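Local atomic coordinates of chitinase (Chromobacterium violaceum, PDB entry 4TXG), a protein that probably hydrolyses the glycosidic bonds of chitin as a family 18 glycoside hydrolase, with an associated chitin-binding function. Residues M459-Y464 with Q583-K588; V600-L605 with S630-T635. One frame throughout, in Å; residues are numbered along the deposited sequence.

Interaction 1: M459-Y464 with Q583-K588; sequences MGVPYY and QSIAQK. With CS (cesium ion), chain M.
Val461, in the strand portion 459-462, and Ile585, in the helical segment 583-588, bring the two backbones closest, with 8.2 Å between their CA atoms. No hydrogen bond joins the segments directly, and their mutual burial of 161 Å² is carried largely by three side chains. Val461 points toward the helix and splits its two methyls between successive turns. With CG1 beside the backbone N and anti to the carbonyl carbon (chi1 -61°), that methyl lies 3.7 Å from Lys588 CD, while CG2 meets Ile585 CD1 at 4.0 Å. Strand 457-462 is a parallel stave of the TIM barrel, and helix 582-594 packs on its outer face before the chain enters the neighbouring strand 599-603, a beta-alpha-beta crossover whose connection is lengthened by an inserted antiparallel sheet. Extended beyond CG, the lysine chain runs alongside the valine in the opposite sense and carries the amine to water 1, 2.8 Å from Lys588 NZ. That water donates to Gly460 O at 2.9 Å, bridging helix and strand backbone. A salt bridge to Glu580 and a hydrogen bond to Ala411 O also hold the buried ammonium group. Beyond the strand, Tyr464 lays one ring face over Pro462 CB, offset toward the rim, and places Tyr464 OH 3.1 Å from a cesium ion that Asp398 and two waters also bind.

Interaction 2: V600-L605 with S630-T635; sequences VMFWEL and SLLYNT
Leu632 overlaps Val600 and Phe602 with a single methyl, CD1, which reaches from the helix to lie over both strand side chains. Leu632 CD1 lies 4.0 Å from Val600 CG1, the branch that its torsion (chi1 175°) sets anti to the backbone N; the valine and leucine side chains run roughly perpendicular to each other. The same methyl reaches Phe602 CD2 obliquely at 4.3 Å, while Leu605 CD2 sits in the plane of the phenylalanine ring at its edge and Tyr463 stacks on the ring. The contact is entirely apolar and small, 109 Å², with the backbones nearest at Val600 and Leu632. Within the helix, Leu631 O accepts two bonds from opposite faces of its plane, from Thr635 N at 3.0 Å and from Thr635 OG1 at 2.7 Å, which turns the threonine hydroxyl back onto its own helix. On the strand, Trp603 is joined by a cis peptide to Glu604, whose carboxylate is held by Arg164 and Thr161; a non-proline cis bond at this point is a familiar feature of family 18 chitinases. The arrangement is that of a TIM barrel at its closure, with the last strand, 599-603, covered from outside by helix 627-636.

Both interactions are buried layers between the TIM-barrel wall and its outer helices, on adjacent strands. The strands are tied by probable backbone bonds such as Val461 N to Met601 O, 2.9 Å, and Tyr463 N to Trp603 O, 2.8 Å. Helix 582-594 of interaction 1 runs on into strand 599-603 of interaction 2, and the two covering helices meet each other through Ile585 with Leu631 and Leu632, so that the two contacts share one buried layer. Their chemistry differs: interaction 1 combines apolar packing with a buried lysine and a water bridge, whereas interaction 2 is purely aliphatic and aromatic across its interface.

Interaction 1: M459-Y464 with Q583-K588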
# COMPACT_ATOMS: atom_id res chain seq x y z
N MET A 459 5.76 3.66 2.93
CA MET A 459 4.66 4.58 2.65
C MET A 459 4.76 5.14 1.23
O MET A 459 5.84 5.53 0.79
CB MET A 459 4.65 5.71 3.67
CG MET A 459 4.52 5.21 5.11
SD MET A 459 3.17 4.06 5.40
CE MET A 459 1.75 5.07 5.00
N GLY A 460 3.63 5.19 0.53
CA GLY A 460 3.61 5.67 -0.84
C GLY A 460 3.47 7.18 -0.97
O GLY A 460 2.79 7.82 -0.18
N VAL A 461 4.12 7.73 -2.00
CA VAL A 461 3.93 9.13 -2.38
C VAL A 461 3.68 9.19 -3.88
O VAL A 461 4.14 8.31 -4.63
CB VAL A 461 5.15 10.00 -2.03
CG1 VAL A 461 5.41 10.00 -0.53
CG2 VAL A 461 6.39 9.54 -2.81
N PRO A 462 2.95 10.22 -4.34
CA PRO A 462 2.64 10.34 -5.77
C PRO A 462 3.64 11.21 -6.52
O PRO A 462 4.07 12.23 -5.99
CB PRO A 462 1.27 11.00 -5.77
CG PRO A 462 1.35 11.94 -4.58
CD PRO A 462 2.18 11.20 -3.54
N TYR A 463 3.99 10.81 -7.74
CA TYR A 463 4.77 11.68 -8.62
C TYR A 463 3.85 12.25 -9.71
O TYR A 463 4.27 12.52 -10.83
CB TYR A 463 5.94 10.93 -9.26
CG TYR A 463 7.14 10.65 -8.36
CD1 TYR A 463 7.14 11.01 -7.01
CD2 TYR A 463 8.27 10.03 -8.89
CE1 TYR A 463 8.26 10.74 -6.21
CE2 TYR A 463 9.39 9.78 -8.10
CZ TYR A 463 9.38 10.12 -6.78
OH TYR A 463 10.50 9.85 -6.01
N TYR A 464 2.58 12.44 -9.35
CA TYR A 464 1.58 12.91 -10.30
C TYR A 464 0.59 13.78 -9.54
O TYR A 464 0.58 13.79 -8.31
CB TYR A 464 0.85 11.74 -10.97
CG TYR A 464 0.08 10.92 -9.95
CD1 TYR A 464 0.70 9.87 -9.28
CD2 TYR A 464 -1.24 11.23 -9.63
CE1 TYR A 464 0.02 9.14 -8.33
CE2 TYR A 464 -1.93 10.49 -8.67
CZ TYR A 464 -1.29 9.45 -8.03
OH TYR A 464 -1.95 8.71 -7.07
N GLN A 583 9.70 20.13 -1.41
CA GLN A 583 9.41 20.56 -0.05
C GLN A 583 8.63 19.48 0.70
O GLN A 583 8.95 19.18 1.86
CB GLN A 583 8.64 21.89 -0.03
CG GLN A 583 8.51 22.48 1.39
CD GLN A 583 7.89 23.87 1.39
OE1 GLN A 583 7.50 24.38 0.34
NE2 GLN A 583 7.81 24.48 2.57
N SER A 584 7.63 18.89 0.05
CA SER A 584 6.81 17.89 0.73
C SER A 584 7.55 16.55 0.84
O SER A 584 7.40 15.86 1.85
CB SER A 584 5.47 17.70 0.02
OG SER A 584 5.61 17.40 -1.36
N ILE A 585 8.33 16.21 -0.18
CA ILE A 585 9.15 15.01 -0.11
C ILE A 585 10.16 15.12 1.05
O ILE A 585 10.37 14.15 1.78
CB ILE A 585 9.88 14.73 -1.45
CG1 ILE A 585 8.87 14.33 -2.54
CG2 ILE A 585 10.93 13.62 -1.29
CD1 ILE A 585 8.03 13.10 -2.19
N ALA A 586 10.75 16.30 1.24
CA ALA A 586 11.72 16.45 2.33
C ALA A 586 11.04 16.31 3.69
O ALA A 586 11.59 15.69 4.61
CB ALA A 586 12.43 17.79 2.24
N GLN A 587 9.84 16.87 3.80
CA GLN A 587 9.08 16.78 5.04
C GLN A 587 8.66 15.32 5.31
O GLN A 587 8.78 14.84 6.43
CB GLN A 587 7.85 17.72 4.97
CG GLN A 587 7.03 17.76 6.26
CD GLN A 587 6.11 18.97 6.40
OE1 GLN A 587 6.01 19.81 5.49
NE2 GLN A 587 5.43 19.07 7.54
N LYS A 588 8.21 14.60 4.29
CA LYS A 588 7.83 13.20 4.46
C LYS A 588 9.05 12.33 4.74
O LYS A 588 8.98 11.38 5.54
CB LYS A 588 7.08 12.69 3.23
CG LYS A 588 5.68 13.29 3.12
CD LYS A 588 4.95 12.78 1.89
CE LYS A 588 3.57 13.44 1.77
NZ LYS A 588 2.79 12.88 0.62
CS CS M . -2.01 5.91 -8.33
O HOH W 1 2.33 10.24 1.28
O HOH W 2 -1.11 2.87 -7.40
O HOH W 3 -3.42 5.54 -10.94

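Interaction 2: V600-L605 with S630-T635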
# COMPACT_ATOMS: atom_id res chain seq x y z
N VAL A 600 10.01 4.14 1.40
CA VAL A 600 9.10 4.95 0.61
C VAL A 600 8.86 4.27 -0.73
O VAL A 600 9.80 3.74 -1.34
CB VAL A 600 9.66 6.38 0.39
CG1 VAL A 600 8.76 7.18 -0.54
CG2 VAL A 600 9.84 7.13 1.72
N MET A 601 7.61 4.28 -1.18
CA MET A 601 7.24 3.76 -2.48
C MET A 601 6.70 4.95 -3.27
O MET A 601 6.18 5.88 -2.68
CB MET A 601 6.20 2.63 -2.32
CG MET A 601 5.51 2.18 -3.60
SD MET A 601 4.08 3.23 -3.96
CE MET A 601 2.86 2.56 -2.81
N PHE A 602 6.84 4.96 -4.59
CA PHE A 602 6.20 6.02 -5.36
C PHE A 602 5.61 5.51 -6.67
O PHE A 602 6.14 4.58 -7.29
CB PHE A 602 7.19 7.18 -5.62
CG PHE A 602 8.51 6.75 -6.18
CD1 PHE A 602 8.69 6.66 -7.54
CD2 PHE A 602 9.57 6.46 -5.34
CE1 PHE A 602 9.91 6.27 -8.07
CE2 PHE A 602 10.80 6.07 -5.87
CZ PHE A 602 10.96 5.97 -7.23
N TRP A 603 4.48 6.10 -7.04
CA TRP A 603 3.85 5.91 -8.33
C TRP A 603 3.91 7.25 -9.05
O TRP A 603 3.38 8.22 -8.51
CB TRP A 603 2.39 5.48 -8.16
CG TRP A 603 1.70 5.28 -9.47
CD1 TRP A 603 1.23 6.25 -10.31
CD2 TRP A 603 1.46 4.03 -10.11
NE1 TRP A 603 0.70 5.67 -11.44
CE2 TRP A 603 0.82 4.31 -11.34
CE3 TRP A 603 1.72 2.69 -9.76
CZ2 TRP A 603 0.43 3.30 -12.22
CZ3 TRP A 603 1.33 1.70 -10.64
CH2 TRP A 603 0.69 2.01 -11.85
N GLU A 604 4.54 7.36 -10.23
CA GLU A 604 5.29 6.32 -10.92
C GLU A 604 6.61 6.95 -11.37
O GLU A 604 6.75 8.18 -11.37
CB GLU A 604 4.53 5.80 -12.14
CG GLU A 604 4.12 6.95 -13.08
CD GLU A 604 3.52 6.49 -14.40
OE1 GLU A 604 2.29 6.67 -14.58
OE2 GLU A 604 4.27 5.98 -15.25
N LEU A 605 7.57 6.13 -11.78
CA LEU A 605 8.90 6.62 -12.14
C LEU A 605 8.85 7.72 -13.21
O LEU A 605 9.57 8.72 -13.12
CB LEU A 605 9.77 5.45 -12.62
CG LEU A 605 10.32 4.61 -11.46
CD1 LEU A 605 10.67 3.20 -11.94
CD2 LEU A 605 11.56 5.29 -10.89
N SER A 630 16.08 11.41 -6.35
CA SER A 630 17.43 11.79 -5.94
C SER A 630 17.42 12.39 -4.53
O SER A 630 18.34 12.16 -3.74
CB SER A 630 18.05 12.78 -6.93
OG SER A 630 18.30 12.15 -8.17
N LEU A 631 16.39 13.17 -4.24
CA LEU A 631 16.25 13.74 -2.90
C LEU A 631 16.03 12.64 -1.88
O LEU A 631 16.66 12.65 -0.82
CB LEU A 631 15.09 14.74 -2.86
CG LEU A 631 14.73 15.33 -1.49
CD1 LEU A 631 15.91 16.06 -0.87
CD2 LEU A 631 13.52 16.27 -1.63
N LEU A 632 15.16 11.69 -2.19
CA LEU A 632 14.94 10.55 -1.30
C LEU A 632 16.24 9.77 -1.07
O LEU A 632 16.62 9.46 0.07
CB LEU A 632 13.86 9.62 -1.86
CG LEU A 632 12.42 10.12 -1.81
CD1 LEU A 632 11.52 9.19 -2.62
CD2 LEU A 632 11.94 10.23 -0.37
N TYR A 633 16.92 9.44 -2.16
CA TYR A 633 18.16 8.67 -2.07
C TYR A 633 19.26 9.40 -1.31
O TYR A 633 19.96 8.81 -0.48
CB TYR A 633 18.67 8.27 -3.46
CG TYR A 633 19.98 7.54 -3.36
CD1 TYR A 633 20.02 6.25 -2.85
CD2 TYR A 633 21.17 8.15 -3.71
CE1 TYR A 633 21.22 5.58 -2.71
CE2 TYR A 633 22.37 7.49 -3.58
CZ TYR A 633 22.39 6.21 -3.09
OH TYR A 633 23.59 5.54 -2.95
N ASN A 634 19.43 10.69 -1.60
CA ASN A 634 20.48 11.46 -0.93
C ASN A 634 20.20 11.59 0.57
O ASN A 634 21.12 11.61 1.38
CB ASN A 634 20.61 12.85 -1.56
CG ASN A 634 21.27 12.81 -2.93
OD1 ASN A 634 22.11 11.94 -3.19
ND2 ASN A 634 20.89 13.74 -3.80
N THR A 635 18.93 11.65 0.92
CA THR A 635 18.53 11.71 2.32
C THR A 635 18.76 10.37 3.02
O THR A 635 19.30 10.33 4.13
CB THR A 635 17.05 12.10 2.44
OG1 THR A 635 16.84 13.37 1.79
CG2 THR A 635 16.63 12.21 3.91